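Local coordinates for outer membrane lipoprotein carrier protein LolA (PDB 2YZY) that is not characterised in detail but probably binds and carries lipoproteins in the cell envelope, at residues L81-V86 and K193-V198; L52-F57 and A186-Y191; T21-T26 and A42-L47; A145-I150 and V161-K166. All coordinates share one frame; numbering follows the deposited sequence.

Contact 1 of 4, residues L81-V86 and K193-V198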
loop_
_atom_site.group_PDB
_atom_site.type_symbol
_atom_site.label_atom_id
_atom_site.label_comp_id
_atom_site.label_asym_id
_atom_site.label_seq_id
_atom_site.Cartn_x
_atom_site.Cartn_y
_atom_site.Cartn_z
ATOM N N LEU A 81 -17.288 -8.765 -8.704
ATOM C CA LEU A 81 -18.652 -9.283 -8.669
ATOM C C LEU A 81 -19.652 -8.537 -9.542
ATOM O O LEU A 81 -20.639 -9.121 -9.980
ATOM C CB LEU A 81 -19.146 -9.358 -7.222
ATOM C CG LEU A 81 -18.440 -10.441 -6.400
ATOM C CD1 LEU A 81 -18.776 -10.273 -4.927
ATOM C CD2 LEU A 81 -18.852 -11.822 -6.901
ATOM N N THR A 82 -19.397 -7.262 -9.818
ATOM C CA THR A 82 -20.307 -6.493 -10.662
ATOM C C THR A 82 -19.732 -6.297 -12.063
ATOM O O THR A 82 -20.387 -5.721 -12.934
ATOM C CB THR A 82 -20.608 -5.102 -10.057
ATOM O OG1 THR A 82 -19.399 -4.338 -9.982
ATOM C CG2 THR A 82 -21.197 -5.243 -8.656
ATOM N N ASN A 83 -18.516 -6.798 -12.277
ATOM C CA ASN A 83 -17.816 -6.679 -13.557
ATOM C C ASN A 83 -17.811 -5.243 -14.071
ATOM O O ASN A 83 -18.035 -4.985 -15.257
ATOM C CB ASN A 83 -18.431 -7.616 -14.607
ATOM C CG ASN A 83 -17.602 -7.684 -15.881
ATOM O OD1 ASN A 83 -16.371 -7.676 -15.838
ATOM N ND2 ASN A 83 -18.276 -7.765 -17.023
ATOM N N GLN A 84 -17.543 -4.307 -13.164
ATOM C CA GLN A 84 -17.491 -2.893 -13.509
ATOM C C GLN A 84 -16.074 -2.358 -13.370
ATOM O O GLN A 84 -15.380 -2.651 -12.395
ATOM C CB GLN A 84 -18.406 -2.080 -12.589
ATOM C CG GLN A 84 -19.886 -2.403 -12.707
ATOM C CD GLN A 84 -20.708 -1.726 -11.631
ATOM O OE1 GLN A 84 -20.462 -1.911 -10.439
ATOM N NE2 GLN A 84 -21.693 -0.934 -12.046
ATOM N N LEU A 85 -15.640 -1.582 -14.357
ATOM C CA LEU A 85 -14.326 -0.957 -14.303
ATOM C C LEU A 85 -14.598 0.535 -14.139
ATOM O O LEU A 85 -15.041 1.200 -15.079
ATOM C CB LEU A 85 -13.534 -1.207 -15.592
ATOM C CG LEU A 85 -12.102 -0.656 -15.594
ATOM C CD1 LEU A 85 -11.257 -1.419 -14.577
ATOM C CD2 LEU A 85 -11.498 -0.779 -16.989
ATOM N N VAL A 86 -14.365 1.052 -12.936
ATOM C CA VAL A 86 -14.594 2.468 -12.662
ATOM C C VAL A 86 -13.340 3.254 -13.024
ATOM O O VAL A 86 -12.256 2.995 -12.496
ATOM C CB VAL A 86 -14.940 2.702 -11.166
ATOM C CG1 VAL A 86 -15.372 4.150 -10.949
ATOM C CG2 VAL A 86 -16.045 1.749 -10.730
ATOM N N LYS A 193 -11.584 -7.928 -20.758
ATOM C CA LYS A 193 -12.093 -7.318 -21.974
ATOM C C LYS A 193 -13.597 -7.061 -21.977
ATOM O O LYS A 193 -14.076 -6.188 -22.699
ATOM C CB LYS A 193 -11.713 -8.176 -23.185
ATOM C CG LYS A 193 -10.210 -8.328 -23.390
ATOM C CD LYS A 193 -9.528 -6.975 -23.515
ATOM C CE LYS A 193 -8.070 -7.125 -23.914
ATOM N NZ LYS A 193 -7.938 -7.741 -25.262
ATOM N N ASP A 194 -14.336 -7.806 -21.164
ATOM C CA ASP A 194 -15.785 -7.650 -21.101
ATOM C C ASP A 194 -16.248 -6.751 -19.952
ATOM O O ASP A 194 -17.438 -6.692 -19.651
ATOM C CB ASP A 194 -16.446 -9.025 -20.975
ATOM C CG ASP A 194 -16.175 -9.682 -19.638
ATOM O OD1 ASP A 194 -15.041 -9.570 -19.134
ATOM O OD2 ASP A 194 -17.098 -10.322 -19.091
ATOM N N ALA A 195 -15.316 -6.048 -19.314
ATOM C CA ALA A 195 -15.679 -5.167 -18.205
ATOM C C ALA A 195 -16.604 -4.044 -18.662
ATOM O O ALA A 195 -16.462 -3.517 -19.767
ATOM C CB ALA A 195 -14.419 -4.577 -17.556
ATOM N N GLN A 196 -17.563 -3.694 -17.811
ATOM C CA GLN A 196 -18.506 -2.621 -18.112
ATOM C C GLN A 196 -17.939 -1.352 -17.486
ATOM O O GLN A 196 -17.676 -1.303 -16.285
ATOM C CB GLN A 196 -19.879 -2.944 -17.526
ATOM C CG GLN A 196 -20.972 -1.995 -17.957
ATOM C CD GLN A 196 -22.344 -2.500 -17.577
ATOM O OE1 GLN A 196 -22.776 -2.369 -16.431
ATOM N NE2 GLN A 196 -23.033 -3.107 -18.535
ATOM N N VAL A 197 -17.747 -0.327 -18.305
ATOM C CA VAL A 197 -17.158 0.913 -17.827
ATOM C C VAL A 197 -18.083 1.898 -17.120
ATOM O O VAL A 197 -19.191 2.188 -17.577
ATOM C CB VAL A 197 -16.438 1.652 -18.991
ATOM C CG1 VAL A 197 -15.969 3.032 -18.537
ATOM C CG2 VAL A 197 -15.246 0.828 -19.465
ATOM N N VAL A 198 -17.611 2.384 -15.976
ATOM C CA VAL A 198 -18.313 3.396 -15.191
ATOM C C VAL A 198 -17.298 4.537 -15.242
ATOM O O VAL A 198 -16.264 4.496 -14.574
ATOM C CB VAL A 198 -18.537 2.946 -13.729
ATOM C CG1 VAL A 198 -19.196 4.069 -12.940
ATOM C CG2 VAL A 198 -19.408 1.699 -13.692
HETATM O O HOH W 1 -22.247 -0.195 -14.788
#
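With chi1 at -171°, N83 swings its amide to the carbonyl side of its own backbone and on toward D194. There ND2 donates to D194 O at 3.0 Å, and the amide nitrogen sits well above the plane of that carbonyl. The other end of the amide, OD1, is held by the hydroxyl of Y78. N83 has left-handed backbone angles and forms a G1 beta bulge with Q84, facing L79. Parallel pairing starts here. N83 O accepts from Q196 N at 2.9 Å. L85 N then gives to Q196 O, and V198 N to L85 O, at 2.8 and 3.0 Å. On one face a water links Q84 NE2 to Q196 OE1, while Q84 OE1 takes a bond from T82 OG1 at 2.7 Å. L85, on the other face from Q84, meets A195 just before strand 196-199, CB to CB 4.0 Å. Strand 84-88 is thus bonded to strand 196-199 on one edge and to strand 75-79 on the other, where W76 and Y78 pack on L85.

Contact 2 of 4, residues L52-F57 and A186-Y191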
loop_
_atom_site.group_PDB
_atom_site.type_symbol
_atom_site.label_atom_id
_atom_site.label_comp_id
_atom_site.label_asym_id
_atom_site.label_seq_id
_atom_site.Cartn_x
_atom_site.Cartn_y
_atom_site.Cartn_z
ATOM N N LEU A 52 3.341 3.565 -12.540
ATOM C CA LEU A 52 2.243 2.605 -12.528
ATOM C C LEU A 52 2.226 1.831 -11.218
ATOM O O LEU A 52 3.267 1.411 -10.721
ATOM C CB LEU A 52 2.375 1.618 -13.687
ATOM C CG LEU A 52 2.216 2.118 -15.122
ATOM C CD1 LEU A 52 2.278 0.919 -16.065
ATOM C CD2 LEU A 52 0.891 2.847 -15.285
ATOM N N PHE A 53 1.030 1.626 -10.678
ATOM C CA PHE A 53 0.852 0.913 -9.416
ATOM C C PHE A 53 -0.408 0.057 -9.562
ATOM O O PHE A 53 -1.392 0.503 -10.145
ATOM C CB PHE A 53 0.660 1.939 -8.295
ATOM C CG PHE A 53 0.830 1.390 -6.908
ATOM C CD1 PHE A 53 2.083 1.007 -6.444
ATOM C CD2 PHE A 53 -0.257 1.321 -6.040
ATOM C CE1 PHE A 53 2.254 0.567 -5.135
ATOM C CE2 PHE A 53 -0.098 0.884 -4.728
ATOM C CZ PHE A 53 1.159 0.509 -4.274
ATOM N N ARG A 54 -0.380 -1.171 -9.050
ATOM C CA ARG A 54 -1.548 -2.044 -9.138
ATOM C C ARG A 54 -1.734 -2.791 -7.829
ATOM O O ARG A 54 -0.772 -3.285 -7.251
ATOM C CB ARG A 54 -1.394 -3.055 -10.289
ATOM C CG ARG A 54 -2.618 -3.964 -10.514
ATOM C CD ARG A 54 -2.401 -4.886 -11.714
ATOM N NE ARG A 54 -3.488 -5.846 -11.917
ATOM C CZ ARG A 54 -4.330 -5.826 -12.948
ATOM N NH1 ARG A 54 -4.232 -4.885 -13.882
ATOM N NH2 ARG A 54 -5.253 -6.772 -13.064
ATOM N N VAL A 55 -2.973 -2.845 -7.353
ATOM C CA VAL A 55 -3.288 -3.552 -6.118
ATOM C C VAL A 55 -4.368 -4.572 -6.453
ATOM O O VAL A 55 -5.386 -4.234 -7.064
ATOM C CB VAL A 55 -3.810 -2.586 -5.034
ATOM C CG1 VAL A 55 -4.130 -3.364 -3.758
ATOM C CG2 VAL A 55 -2.766 -1.500 -4.763
ATOM N N GLU A 56 -4.132 -5.826 -6.077
ATOM C CA GLU A 56 -5.075 -6.911 -6.352
ATOM C C GLU A 56 -5.576 -7.474 -5.032
ATOM O O GLU A 56 -4.792 -7.915 -4.198
ATOM C CB GLU A 56 -4.382 -7.998 -7.179
ATOM C CG GLU A 56 -3.951 -7.490 -8.555
ATOM C CD GLU A 56 -3.199 -8.513 -9.380
ATOM O OE1 GLU A 56 -3.140 -9.695 -8.978
ATOM O OE2 GLU A 56 -2.673 -8.126 -10.447
ATOM N N PHE A 57 -6.892 -7.465 -4.851
ATOM C CA PHE A 57 -7.484 -7.932 -3.605
ATOM C C PHE A 57 -7.847 -9.406 -3.564
ATOM O O PHE A 57 -8.385 -9.959 -4.528
ATOM C CB PHE A 57 -8.709 -7.074 -3.295
ATOM C CG PHE A 57 -8.385 -5.622 -3.134
ATOM C CD1 PHE A 57 -7.965 -5.123 -1.906
ATOM C CD2 PHE A 57 -8.446 -4.759 -4.223
ATOM C CE1 PHE A 57 -7.608 -3.784 -1.767
ATOM C CE2 PHE A 57 -8.089 -3.417 -4.095
ATOM C CZ PHE A 57 -7.670 -2.931 -2.864
ATOM N N ALA A 186 2.107 -3.985 -19.925
ATOM C CA ALA A 186 1.168 -4.992 -20.407
ATOM C C ALA A 186 0.627 -5.795 -19.230
ATOM O O ALA A 186 -0.544 -6.178 -19.207
ATOM C CB ALA A 186 1.851 -5.923 -21.409
ATOM N N GLN A 187 1.486 -6.054 -18.252
ATOM C CA GLN A 187 1.059 -6.804 -17.079
ATOM C C GLN A 187 0.188 -5.955 -16.159
ATOM O O GLN A 187 -0.935 -6.334 -15.831
ATOM C CB GLN A 187 2.268 -7.298 -16.275
ATOM C CG GLN A 187 3.116 -8.346 -16.966
ATOM C CD GLN A 187 4.395 -8.637 -16.204
ATOM O OE1 GLN A 187 5.086 -7.718 -15.755
ATOM N NE2 GLN A 187 4.726 -9.914 -16.063
ATOM N N LEU A 188 0.699 -4.798 -15.752
ATOM C CA LEU A 188 -0.032 -3.950 -14.816
ATOM C C LEU A 188 -1.281 -3.245 -15.333
ATOM O O LEU A 188 -2.147 -2.862 -14.539
ATOM C CB LEU A 188 0.930 -2.937 -14.187
ATOM C CG LEU A 188 2.164 -3.565 -13.527
ATOM C CD1 LEU A 188 2.901 -2.494 -12.736
ATOM C CD2 LEU A 188 1.761 -4.714 -12.611
ATOM N N LYS A 189 -1.389 -3.077 -16.647
ATOM C CA LYS A 189 -2.567 -2.425 -17.211
ATOM C C LYS A 189 -3.563 -3.402 -17.821
ATOM O O LYS A 189 -4.467 -3.000 -18.557
ATOM C CB LYS A 189 -2.154 -1.386 -18.258
ATOM C CG LYS A 189 -1.475 -0.162 -17.668
ATOM C CD LYS A 189 -1.249 0.915 -18.724
ATOM C CE LYS A 189 -0.333 0.426 -19.832
ATOM N NZ LYS A 189 -0.101 1.466 -20.876
ATOM N N ARG A 190 -3.405 -4.688 -17.526
ATOM C CA ARG A 190 -4.328 -5.682 -18.063
ATOM C C ARG A 190 -5.688 -5.534 -17.388
ATOM O O ARG A 190 -5.778 -5.105 -16.234
ATOM C CB ARG A 190 -3.785 -7.098 -17.844
ATOM C CG ARG A 190 -3.787 -7.583 -16.399
ATOM C CD ARG A 190 -3.101 -8.940 -16.310
ATOM N NE ARG A 190 -3.280 -9.575 -15.004
ATOM C CZ ARG A 190 -2.680 -9.186 -13.882
ATOM N NH1 ARG A 190 -1.843 -8.156 -13.887
ATOM N NH2 ARG A 190 -2.931 -9.829 -12.746
ATOM N N TYR A 191 -6.745 -5.882 -18.113
ATOM C CA TYR A 191 -8.102 -5.787 -17.588
ATOM C C TYR A 191 -9.023 -6.737 -18.347
ATOM O O TYR A 191 -8.729 -7.128 -19.478
ATOM C CB TYR A 191 -8.617 -4.350 -17.741
ATOM C CG TYR A 191 -8.736 -3.920 -19.186
ATOM C CD1 TYR A 191 -9.842 -4.285 -19.954
ATOM C CD2 TYR A 191 -7.714 -3.204 -19.805
ATOM C CE1 TYR A 191 -9.924 -3.950 -21.305
ATOM C CE2 TYR A 191 -7.786 -2.865 -21.156
ATOM C CZ TYR A 191 -8.893 -3.242 -21.897
ATOM O OH TYR A 191 -8.964 -2.918 -23.235
HETATM O O HOH W 2 -0.178 -7.562 -11.505
HETATM O O HOH W 3 -4.937 -11.454 -10.926
#
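R54, E56 and R190 form a salt-bridge network where the loop after helix 185-188 meets strand 52-59. The tight part is the R54 guanidinium. CG is anti to the backbone N (chi1 -176°) and the chain runs on extended to NE, which carries the group to the loop backbone. There NH1 alone donates twice, to R190 O at 2.8 Å and to L188 O at 3.0 Å. Both oxygens lie near the guanidinium plane, so the group is pinned flat. F67 adds a cation-pi contact. The R190 guanidinium stacks on one face of R54, with planes 21° apart and centres 3.9 Å apart. The carboxylate of E56 is likely to offset the two positive charges: OE2 takes R54 NE at 2.8 Å and R190 NH2 at 2.9 Å. Away from the guanidinium groups the contact is looser. L52 CB meets L188 CD1 at 4.3 Å, and K189 CG lies against L52 CD1. On the solvent side, waters join E56 to the exposed R190, one of them by a weak bond. R190 is also tied back to its own loop, where NH1 donates to Q187 O at 2.8 Å, in the plane of its guanidinium.

Contact 3 of 4, residues T21-T26 and A42-L47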
loop_
_atom_site.group_PDB
_atom_site.type_symbol
_atom_site.label_atom_id
_atom_site.label_comp_id
_atom_site.label_asym_id
_atom_site.label_seq_id
_atom_site.Cartn_x
_atom_site.Cartn_y
_atom_site.Cartn_z
ATOM N N THR A 21 13.042 1.007 -8.333
ATOM C CA THR A 21 12.986 -0.059 -9.332
ATOM C C THR A 21 11.720 -0.875 -9.069
ATOM O O THR A 21 11.141 -0.795 -7.987
ATOM C CB THR A 21 14.225 -0.978 -9.255
ATOM O OG1 THR A 21 14.379 -1.466 -7.918
ATOM C CG2 THR A 21 15.481 -0.215 -9.669
ATOM N N PRO A 22 11.273 -1.676 -10.051
ATOM C CA PRO A 22 10.059 -2.476 -9.868
ATOM C C PRO A 22 10.071 -3.432 -8.680
ATOM O O PRO A 22 11.089 -4.053 -8.363
ATOM C CB PRO A 22 9.927 -3.223 -11.196
ATOM C CG PRO A 22 10.607 -2.316 -12.169
ATOM C CD PRO A 22 11.817 -1.853 -11.408
ATOM N N TRP A 23 8.923 -3.544 -8.026
ATOM C CA TRP A 23 8.795 -4.436 -6.888
ATOM C C TRP A 23 7.348 -4.857 -6.700
ATOM O O TRP A 23 6.433 -4.262 -7.269
ATOM C CB TRP A 23 9.318 -3.766 -5.604
ATOM C CG TRP A 23 8.637 -2.471 -5.239
ATOM C CD1 TRP A 23 9.022 -1.208 -5.595
ATOM C CD2 TRP A 23 7.430 -2.321 -4.478
ATOM N NE1 TRP A 23 8.128 -0.282 -5.106
ATOM C CE2 TRP A 23 7.140 -0.938 -4.419
ATOM C CE3 TRP A 23 6.564 -3.223 -3.844
ATOM C CZ2 TRP A 23 6.019 -0.435 -3.753
ATOM C CZ3 TRP A 23 5.446 -2.721 -3.180
ATOM C CH2 TRP A 23 5.185 -1.337 -3.143
ATOM N N GLN A 24 7.156 -5.911 -5.918
ATOM C CA GLN A 24 5.826 -6.404 -5.615
ATOM C C GLN A 24 5.830 -6.877 -4.176
ATOM O O GLN A 24 6.894 -7.138 -3.597
ATOM C CB GLN A 24 5.404 -7.519 -6.588
ATOM C CG GLN A 24 6.378 -8.665 -6.787
ATOM C CD GLN A 24 5.996 -9.529 -7.989
ATOM O OE1 GLN A 24 5.800 -9.022 -9.090
ATOM N NE2 GLN A 24 5.890 -10.832 -7.778
ATOM N N ALA A 25 4.645 -6.956 -3.584
ATOM C CA ALA A 25 4.537 -7.361 -2.195
ATOM C C ALA A 25 3.162 -7.908 -1.869
ATOM O O ALA A 25 2.234 -7.835 -2.675
ATOM C CB ALA A 25 4.839 -6.169 -1.290
ATOM N N THR A 26 3.052 -8.472 -0.674
ATOM C CA THR A 26 1.794 -9.008 -0.188
ATOM C C THR A 26 1.459 -8.216 1.063
ATOM O O THR A 26 2.292 -8.086 1.960
ATOM C CB THR A 26 1.926 -10.493 0.176
ATOM O OG1 THR A 26 2.298 -11.229 -0.993
ATOM C CG2 THR A 26 0.599 -11.036 0.729
ATOM N N ALA A 42 -4.000 -8.563 0.013
ATOM C CA ALA A 42 -3.844 -8.090 -1.350
ATOM C C ALA A 42 -2.408 -8.195 -1.831
ATOM O O ALA A 42 -1.477 -8.288 -1.035
ATOM C CB ALA A 42 -4.303 -6.641 -1.441
ATOM N N ARG A 43 -2.240 -8.209 -3.147
ATOM C CA ARG A 43 -0.905 -8.227 -3.728
ATOM C C ARG A 43 -0.724 -6.834 -4.313
ATOM O O ARG A 43 -1.663 -6.253 -4.855
ATOM C CB ARG A 43 -0.780 -9.279 -4.830
ATOM C CG ARG A 43 -0.783 -10.722 -4.335
ATOM C CD ARG A 43 -0.371 -11.663 -5.464
ATOM N NE ARG A 43 -0.305 -13.064 -5.055
ATOM C CZ ARG A 43 -1.303 -13.934 -5.179
ATOM N NH1 ARG A 43 -2.464 -13.556 -5.703
ATOM N NH2 ARG A 43 -1.130 -15.192 -4.795
ATOM N N VAL A 44 0.481 -6.294 -4.185
ATOM C CA VAL A 44 0.779 -4.954 -4.678
ATOM C C VAL A 44 1.921 -5.000 -5.691
ATOM O O VAL A 44 2.877 -5.749 -5.520
ATOM C CB VAL A 44 1.154 -4.032 -3.501
ATOM C CG1 VAL A 44 1.462 -2.643 -4.002
ATOM C CG2 VAL A 44 0.013 -4.002 -2.483
ATOM N N TYR A 45 1.806 -4.192 -6.744
ATOM C CA TYR A 45 2.802 -4.141 -7.812
ATOM C C TYR A 45 3.170 -2.705 -8.120
ATOM O O TYR A 45 2.299 -1.843 -8.222
ATOM C CB TYR A 45 2.239 -4.789 -9.078
ATOM C CG TYR A 45 1.887 -6.238 -8.885
ATOM C CD1 TYR A 45 2.820 -7.238 -9.148
ATOM C CD2 TYR A 45 0.645 -6.607 -8.365
ATOM C CE1 TYR A 45 2.531 -8.572 -8.893
ATOM C CE2 TYR A 45 0.348 -7.935 -8.102
ATOM C CZ TYR A 45 1.294 -8.910 -8.367
ATOM O OH TYR A 45 1.006 -10.224 -8.085
ATOM N N ALA A 46 4.463 -2.458 -8.296
ATOM C CA ALA A 46 4.927 -1.110 -8.587
ATOM C C ALA A 46 5.958 -1.065 -9.701
ATOM O O ALA A 46 6.912 -1.839 -9.711
ATOM C CB ALA A 46 5.522 -0.482 -7.324
ATOM N N LEU A 47 5.742 -0.153 -10.644
ATOM C CA LEU A 47 6.662 0.076 -11.752
ATOM C C LEU A 47 6.873 1.590 -11.690
ATOM O O LEU A 47 6.266 2.350 -12.445
ATOM C CB LEU A 47 6.022 -0.343 -13.082
ATOM C CG LEU A 47 6.902 -0.298 -14.338
ATOM C CD1 LEU A 47 8.207 -1.043 -14.100
ATOM C CD2 LEU A 47 6.145 -0.907 -15.505
#
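This is one end of the beta hairpin made by strands 23-30 and 39-47. W23 pairs with A46, and A25 with V44, as antiparallel hydrogen-bonded pairs. W23 N gives to A46 O at 3.1 Å, and A46 N to W23 O at 2.9 Å. A25 and V44 exchange a similar pair of bonds. The W23 side chain stands between its own backbone N and carbonyl carbon (chi1 58°), which lays the indole across the neighbouring strand. A46 CB sits over one face of it, 3.6 Å from the centroid of the five-membered ring, a CH-pi contact. Further out, V44 CG1 is 4.0 Å from CH2 of W23. An alanine in place of W23 would probably uncover the methyl of A46 and cost V44 CG1 its contact with the indole. Q24 and Y45 share the other face of the strands. Q24 OE1 comes to the ring edge, 3.3 Å from CE1 of Y45, with the amide almost upright to the ring. A molecule of methylpentanediol, probably from the crystallisation liquor, lies beside Q24. At the open end P22 CG presses on L47 CD1 at 3.3 Å, closer than usual for two carbons. F53 of strand 52-59 packs on V44 and A46, and E177 of strand 169-180 binds T26 OG1. This is a hairpin continued by strands on both edges, as expected of the curved antiparallel sheet of the LolA-like fold.

Contact 4 of 4, residues A145-I150 and V161-K166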
loop_
_atom_site.group_PDB
_atom_site.type_symbol
_atom_site.label_atom_id
_atom_site.label_comp_id
_atom_site.label_asym_id
_atom_site.label_seq_id
_atom_site.Cartn_x
_atom_site.Cartn_y
_atom_site.Cartn_z
ATOM N N ALA A 145 -4.130 9.065 14.885
ATOM C CA ALA A 145 -2.687 8.945 14.744
ATOM C C ALA A 145 -2.310 7.658 14.027
ATOM O O ALA A 145 -3.143 6.771 13.844
ATOM C CB ALA A 145 -2.028 8.985 16.118
ATOM N N MET A 146 -1.049 7.562 13.624
ATOM C CA MET A 146 -0.583 6.374 12.931
ATOM C C MET A 146 0.853 6.027 13.276
ATOM O O MET A 146 1.626 6.868 13.742
ATOM C CB MET A 146 -0.701 6.558 11.417
ATOM C CG MET A 146 0.333 7.500 10.823
ATOM S SD MET A 146 0.248 7.587 9.021
ATOM C CE MET A 146 1.091 6.090 8.560
ATOM N N GLU A 147 1.188 4.764 13.048
ATOM C CA GLU A 147 2.530 4.253 13.270
ATOM C C GLU A 147 2.966 3.706 11.920
ATOM O O GLU A 147 2.198 3.010 11.254
ATOM C CB GLU A 147 2.519 3.119 14.302
ATOM C CG GLU A 147 1.993 3.524 15.673
ATOM C CD GLU A 147 1.866 2.351 16.629
ATOM O OE1 GLU A 147 2.074 1.193 16.203
ATOM O OE2 GLU A 147 1.550 2.586 17.814
ATOM N N LEU A 148 4.183 4.040 11.507
ATOM C CA LEU A 148 4.730 3.555 10.247
ATOM C C LEU A 148 6.080 2.930 10.564
ATOM O O LEU A 148 6.965 3.594 11.099
ATOM C CB LEU A 148 4.909 4.704 9.247
ATOM C CG LEU A 148 5.591 4.342 7.917
ATOM C CD1 LEU A 148 4.815 3.230 7.218
ATOM C CD2 LEU A 148 5.670 5.571 7.020
ATOM N N TYR A 149 6.227 1.649 10.245
ATOM C CA TYR A 149 7.466 0.924 10.509
ATOM C C TYR A 149 8.254 0.725 9.224
ATOM O O TYR A 149 7.729 0.206 8.234
ATOM C CB TYR A 149 7.134 -0.421 11.156
ATOM C CG TYR A 149 6.447 -0.270 12.493
ATOM C CD1 TYR A 149 7.185 -0.189 13.673
ATOM C CD2 TYR A 149 5.059 -0.165 12.577
ATOM C CE1 TYR A 149 6.556 -0.009 14.906
ATOM C CE2 TYR A 149 4.421 0.016 13.802
ATOM C CZ TYR A 149 5.178 0.093 14.962
ATOM O OH TYR A 149 4.556 0.273 16.176
ATOM N N ILE A 150 9.518 1.145 9.254
ATOM C CA ILE A 150 10.407 1.058 8.099
ATOM C C ILE A 150 11.633 0.198 8.391
ATOM O O ILE A 150 12.375 0.462 9.341
ATOM C CB ILE A 150 10.904 2.466 7.685
ATOM C CG1 ILE A 150 9.711 3.400 7.439
ATOM C CG2 ILE A 150 11.805 2.366 6.455
ATOM C CD1 ILE A 150 8.777 2.954 6.317
ATOM N N VAL A 161 -0.100 1.296 11.029
ATOM C CA VAL A 161 -1.099 1.147 12.083
ATOM C C VAL A 161 -1.823 2.467 12.296
ATOM O O VAL A 161 -1.194 3.487 12.572
ATOM C CB VAL A 161 -0.458 0.729 13.427
ATOM C CG1 VAL A 161 -1.547 0.466 14.453
ATOM C CG2 VAL A 161 0.400 -0.512 13.243
ATOM N N PHE A 162 -3.144 2.441 12.162
ATOM C CA PHE A 162 -3.969 3.633 12.337
ATOM C C PHE A 162 -4.753 3.516 13.638
ATOM O O PHE A 162 -5.412 2.506 13.887
ATOM C CB PHE A 162 -4.913 3.775 11.142
ATOM C CG PHE A 162 -4.197 3.983 9.839
ATOM C CD1 PHE A 162 -3.824 5.260 9.432
ATOM C CD2 PHE A 162 -3.839 2.894 9.049
ATOM C CE1 PHE A 162 -3.098 5.452 8.258
ATOM C CE2 PHE A 162 -3.113 3.074 7.872
ATOM C CZ PHE A 162 -2.742 4.357 7.476
ATOM N N LEU A 163 -4.678 4.558 14.462
ATOM C CA LEU A 163 -5.340 4.569 15.763
ATOM C C LEU A 163 -6.380 5.676 15.908
ATOM O O LEU A 163 -6.253 6.737 15.302
ATOM C CB LEU A 163 -4.293 4.757 16.862
ATOM C CG LEU A 163 -3.028 3.897 16.803
ATOM C CD1 LEU A 163 -2.029 4.402 17.833
ATOM C CD2 LEU A 163 -3.375 2.442 17.047
ATOM N N ASP A 164 -7.401 5.432 16.726
ATOM C CA ASP A 164 -8.414 6.454 16.955
ATOM C C ASP A 164 -7.983 7.289 18.159
ATOM O O ASP A 164 -6.858 7.154 18.643
ATOM C CB ASP A 164 -9.804 5.835 17.189
ATOM C CG ASP A 164 -9.911 5.069 18.499
ATOM O OD1 ASP A 164 -9.020 5.195 19.365
ATOM O OD2 ASP A 164 -10.915 4.344 18.669
ATOM N N GLU A 165 -8.880 8.146 18.639
ATOM C CA GLU A 165 -8.597 9.021 19.775
ATOM C C GLU A 165 -8.164 8.303 21.055
ATOM O O GLU A 165 -7.319 8.807 21.798
ATOM C CB GLU A 165 -9.826 9.883 20.083
ATOM C CG GLU A 165 -10.299 10.753 18.927
ATOM C CD GLU A 165 -9.266 11.780 18.505
ATOM O OE1 GLU A 165 -8.800 12.550 19.374
ATOM O OE2 GLU A 165 -8.923 11.824 17.306
ATOM N N LYS A 166 -8.751 7.139 21.316
ATOM C CA LYS A 166 -8.436 6.372 22.520
ATOM C C LYS A 166 -7.222 5.460 22.357
ATOM O O LYS A 166 -6.804 4.797 23.306
ATOM C CB LYS A 166 -9.646 5.528 22.934
ATOM C CG LYS A 166 -10.894 6.332 23.271
ATOM C CD LYS A 166 -10.677 7.217 24.488
ATOM C CE LYS A 166 -11.949 7.966 24.859
ATOM N NZ LYS A 166 -11.745 8.847 26.042
#
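The beta hairpin of strands 145-151 and 156-163 supplies this contact. Two hydrogen-bonded pairs, A145 with L163 and E147 with V161, flank the non-hydrogen-bonded pair M146 and F162. The shortest backbone bond runs from E147 N to V161 O, 2.7 Å, in the carbonyl plane. M146 and F162 lie side by side on one face. CG of M146 lies between the backbone N and the carbonyl carbon (chi1 73°) and the chain runs on extended to SD. This brings the sulfur beside the phenyl ring, 5.1 Å from its centroid and oblique to it, a Met-aromatic contact. F143 meets F162 edge-to-face. On the opposite face the carboxylate of E147 spans V161 and L163. OE1 lies 3.8 Å from V161 CB, and OE2 lies 4.0 Å from L163 CD1. Y149 OH donates to OE1 at 2.6 Å from above the carboxylate plane, and V161 CG2 touches the ring edge at CE2. OE2 binds a methylpentanediol, probably from the crystallisation liquor. A leucine in place of E147 would probably leave the Y149 hydroxyl without this acceptor. Strand 128-136 continues the pairing beyond 145-151. L117 of strand 116-125 also packs on M146. The whole is an antiparallel beta hairpin, consistent with the mainly antiparallel sheet of a LolA-like fold.

How the contacts relate
The four contacts are spread along one run of paired strands. Contacts 2 and 3 are neighbours, with centres about 10 Å apart. Their strands 39-47 and 52-59 are adjacent, and R54 O and E56 O probably accept hydrogen bonds from Y45 N and R43 N. Contact 1 involves an outermost strand, 196-199, and its centre is about 15 Å from that of contact 2. The chain leads directly from the 186-191 segment into the 193-198 segment. Contacts 1 and 4 have centres about 34 Å apart, across the chain's centre. Contacts 3 and 4 are local hairpins, the former early and the latter late. Contact 1 adds the C-terminal strand to the edge of strand 84-88, and contact 2 sets the loop after helix 185-188 against strand 52-59.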